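Local coordinates for protein phosphoglycerol transferase (Streptococcus pyogenes, PDB 5U9Z) that probably transfers glycerol phosphate onto the rhamnose polysaccharide of the streptococcal cell wall, using a manganese-binding domain of the alkaline phosphatase superfamily, at residues 39-44 and 200-205. Sequence-based numbering, arbitrary orientation.
Sequences TVIYLL and FSVITM
With chi1 at -170°, Leu43 holds its CG anti to the backbone N, and the second torsion then turns CD1 toward Val202, whose CG1 is likewise anti to its own N at a chi1 of -173°. The two side chains run alongside and in the same direction, and their packing is tight: Leu43 CD1 is 3.3 Å from Val202 CG1. They belong to neighbouring parallel strands in the central mixed sheet of an alkaline phosphatase-like fold, and follow a general rule: in-register neighbours on adjacent parallel strands share a face, so their side chains pack in a row. Ile41 and Phe200 continue the same face, Ile41 CG1 meeting Phe200 CD2 at 3.7 Å while Thr39 CG2 comes to the edge of the ring. Helix 181-191 covers part of this face, setting Val184 and Ile188 against Val202. The other face carries Tyr42, Ser201, Leu44 and Ile203; helix 88-97 packs on part of it, Thr88 touching both Leu44 and Ile203.

Backbone bonds follow the parallel pattern, in which alternate residues of 39-44 use both their N-H and C=O toward the same partner strand: Tyr42 N gives to Phe200 O (2.7 Å), and Tyr42 O receives from Val202 N (2.8 Å). Leu44 N gives to Val202 O in turn. This end of the pair lies beside the manganese site, for the Leu44 side chain is about 5 Å from the bound ion, and Thr204 OG1 is hydrogen-bonded to the N of Glu46, a metal ligand. The pairing outlasts strand 200-203 by one bond, the almost straight Thr204 N to Leu44 O at 3.1 Å, with an angle of 179° at the hydrogen.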
ATOM      1  N   THR A  39     -12.646   3.712 -10.085  1.00 64.99           N
ATOM      2  CA  THR A  39     -12.774   2.901  -8.884  1.00 65.16           C
ATOM      3  C   THR A  39     -11.389   2.374  -8.527  1.00 62.81           C
ATOM      4  O   THR A  39     -10.731   1.736  -9.356  1.00 61.78           O
ATOM      5  CB  THR A  39     -13.766   1.758  -9.107  1.00 66.94           C
ATOM      6  OG1 THR A  39     -15.102   2.275  -9.091  1.00 67.99           O
ATOM      7  CG2 THR A  39     -13.634   0.696  -8.034  1.00 64.60           C
ATOM      8  N   VAL A  40     -10.941   2.652  -7.305  1.00 60.08           N
ATOM      9  CA  VAL A  40      -9.584   2.345  -6.874  1.00 58.88           C
ATOM     10  C   VAL A  40      -9.633   1.284  -5.784  1.00 56.19           C
ATOM     11  O   VAL A  40     -10.443   1.368  -4.854  1.00 54.87           O
ATOM     12  CB  VAL A  40      -8.858   3.612  -6.384  1.00 58.66           C
ATOM     13  CG1 VAL A  40      -7.479   3.272  -5.846  1.00 57.26           C
ATOM     14  CG2 VAL A  40      -8.747   4.619  -7.522  1.00 57.65           C
ATOM     15  N   ILE A  41      -8.757   0.289  -5.900  1.00 52.66           N
ATOM     16  CA  ILE A  41      -8.668  -0.816  -4.954  1.00 51.28           C
ATOM     17  C   ILE A  41      -7.247  -0.828  -4.402  1.00 49.77           C
ATOM     18  O   ILE A  41      -6.295  -1.137  -5.130  1.00 49.19           O
ATOM     19  CB  ILE A  41      -9.016  -2.158  -5.612  1.00 51.36           C
ATOM     20  CG1 ILE A  41     -10.414  -2.098  -6.241  1.00 53.63           C
ATOM     21  CG2 ILE A  41      -8.942  -3.289  -4.591  1.00 50.46           C
ATOM     22  CD1 ILE A  41     -10.726  -3.259  -7.149  1.00 52.46           C
ATOM     23  N   TYR A  42      -7.095  -0.478  -3.124  1.00 50.42           N
ATOM     24  CA  TYR A  42      -5.827  -0.651  -2.420  1.00 46.87           C
ATOM     25  C   TYR A  42      -5.807  -2.059  -1.837  1.00 46.31           C
ATOM     26  O   TYR A  42      -6.606  -2.387  -0.955  1.00 46.55           O
ATOM     27  CB  TYR A  42      -5.646   0.407  -1.335  1.00 47.56           C
ATOM     28  CG  TYR A  42      -5.142   1.743  -1.845  1.00 46.85           C
ATOM     29  CD1 TYR A  42      -5.243   2.081  -3.189  1.00 48.07           C
ATOM     30  CD2 TYR A  42      -4.556   2.661  -0.983  1.00 47.80           C
ATOM     31  CE1 TYR A  42      -4.783   3.297  -3.654  1.00 47.71           C
ATOM     32  CE2 TYR A  42      -4.092   3.878  -1.442  1.00 47.61           C
ATOM     33  CZ  TYR A  42      -4.210   4.190  -2.780  1.00 47.61           C
ATOM     34  OH  TYR A  42      -3.753   5.398  -3.250  1.00 47.89           O
ATOM     35  N   LEU A  43      -4.897  -2.890  -2.335  1.00 44.73           N
ATOM     36  CA  LEU A  43      -4.893  -4.323  -2.056  1.00 45.07           C
ATOM     37  C   LEU A  43      -3.570  -4.691  -1.389  1.00 44.48           C
ATOM     38  O   LEU A  43      -2.542  -4.837  -2.061  1.00 42.93           O
ATOM     39  CB  LEU A  43      -5.121  -5.107  -3.347  1.00 44.99           C
ATOM     40  CG  LEU A  43      -5.389  -6.609  -3.283  1.00 45.61           C
ATOM     41  CD1 LEU A  43      -6.471  -6.953  -2.279  1.00 46.25           C
ATOM     42  CD2 LEU A  43      -5.794  -7.089  -4.671  1.00 52.36           C
ATOM     43  N   LEU A  44      -3.604  -4.835  -0.066  1.00 42.84           N
ATOM     44  CA  LEU A  44      -2.441  -5.248   0.715  1.00 40.90           C
ATOM     45  C   LEU A  44      -2.403  -6.771   0.731  1.00 41.14           C
ATOM     46  O   LEU A  44      -3.231  -7.412   1.386  1.00 41.56           O
ATOM     47  CB  LEU A  44      -2.519  -4.675   2.130  1.00 41.69           C
ATOM     48  CG  LEU A  44      -1.287  -4.780   3.036  1.00 40.01           C
ATOM     49  CD1 LEU A  44      -1.445  -3.847   4.231  1.00 41.19           C
ATOM     50  CD2 LEU A  44      -1.051  -6.201   3.522  1.00 39.90           C
ATOM     51  N   PHE A 200     -11.759   0.800  -2.386  1.00 53.62           N
ATOM     52  CA  PHE A 200     -11.617  -0.393  -1.563  1.00 53.69           C
ATOM     53  C   PHE A 200     -10.269  -0.374  -0.855  1.00 49.99           C
ATOM     54  O   PHE A 200      -9.230  -0.189  -1.498  1.00 48.91           O
ATOM     55  CB  PHE A 200     -11.727  -1.663  -2.408  1.00 52.37           C
ATOM     56  CG  PHE A 200     -13.097  -1.913  -2.968  1.00 55.24           C
ATOM     57  CD1 PHE A 200     -14.019  -2.668  -2.264  1.00 58.20           C
ATOM     58  CD2 PHE A 200     -13.454  -1.416  -4.211  1.00 57.11           C
ATOM     59  CE1 PHE A 200     -15.277  -2.914  -2.783  1.00 63.62           C
ATOM     60  CE2 PHE A 200     -14.713  -1.656  -4.735  1.00 58.57           C
ATOM     61  CZ  PHE A 200     -15.625  -2.407  -4.020  1.00 59.99           C
ATOM     62  N   SER A 201     -10.290  -0.575   0.462  1.00 49.09           N
ATOM     63  CA  SER A 201      -9.083  -0.797   1.255  1.00 46.90           C
ATOM     64  C   SER A 201      -9.113  -2.246   1.726  1.00 46.17           C
ATOM     65  O   SER A 201      -9.940  -2.616   2.568  1.00 46.78           O
ATOM     66  CB  SER A 201      -9.003   0.170   2.434  1.00 50.24           C
ATOM     67  OG  SER A 201      -7.769   0.027   3.115  1.00 48.08           O
ATOM     68  N   VAL A 202      -8.215  -3.062   1.179  1.00 44.03           N
ATOM     69  CA  VAL A 202      -8.234  -4.506   1.364  1.00 45.21           C
ATOM     70  C   VAL A 202      -6.953  -4.935   2.068  1.00 44.49           C
ATOM     71  O   VAL A 202      -5.859  -4.472   1.727  1.00 44.18           O
ATOM     72  CB  VAL A 202      -8.385  -5.237   0.013  1.00 44.45           C
ATOM     73  CG1 VAL A 202      -8.572  -6.733   0.225  1.00 44.80           C
ATOM     74  CG2 VAL A 202      -9.551  -4.660  -0.780  1.00 47.61           C
ATOM     75  N   ILE A 203      -7.096  -5.824   3.049  1.00 44.65           N
ATOM     76  CA  ILE A 203      -5.973  -6.420   3.765  1.00 43.06           C
ATOM     77  C   ILE A 203      -6.229  -7.921   3.817  1.00 43.73           C
ATOM     78  O   ILE A 203      -7.104  -8.378   4.562  1.00 44.36           O
ATOM     79  CB  ILE A 203      -5.808  -5.846   5.181  1.00 43.28           C
ATOM     80  CG1 ILE A 203      -5.755  -4.318   5.142  1.00 41.70           C
ATOM     81  CG2 ILE A 203      -4.550  -6.403   5.847  1.00 43.29           C
ATOM     82  CD1 ILE A 203      -7.105  -3.653   5.347  1.00 44.35           C
ATOM     83  N   THR A 204      -5.469  -8.685   3.036  1.00 42.12           N
ATOM     84  CA  THR A 204      -5.660 -10.125   2.952  1.00 43.11           C
ATOM     85  C   THR A 204      -5.135 -10.811   4.214  1.00 44.04           C
ATOM     86  O   THR A 204      -4.556 -10.181   5.106  1.00 43.50           O
ATOM     87  CB  THR A 204      -4.964 -10.683   1.711  1.00 42.79           C
ATOM     88  OG1 THR A 204      -3.543 -10.597   1.881  1.00 42.24           O
ATOM     89  CG2 THR A 204      -5.371  -9.908   0.464  1.00 43.43           C
HETATM   90  N   MSE A 205      -5.343 -12.125   4.290  1.00 42.82           N
HETATM   91  CA  MSE A 205      -4.904 -12.919   5.438  1.00 44.67           C
HETATM   92  C   MSE A 205      -4.348 -14.298   5.075  1.00 42.87           C
HETATM   93  O   MSE A 205      -3.762 -14.970   5.923  1.00 42.42           O
HETATM   94  CB  MSE A 205      -6.063 -13.104   6.424  1.00 46.78           C
HETATM   95  CG  MSE A 205      -6.183 -11.999   7.454  1.00 50.30           C
HETATM   96 SE   MSE A 205      -4.696 -11.966   8.730  1.00 51.98          SE
HETATM   97  CE  MSE A 205      -5.230 -13.435   9.900  1.00 50.06           C
TER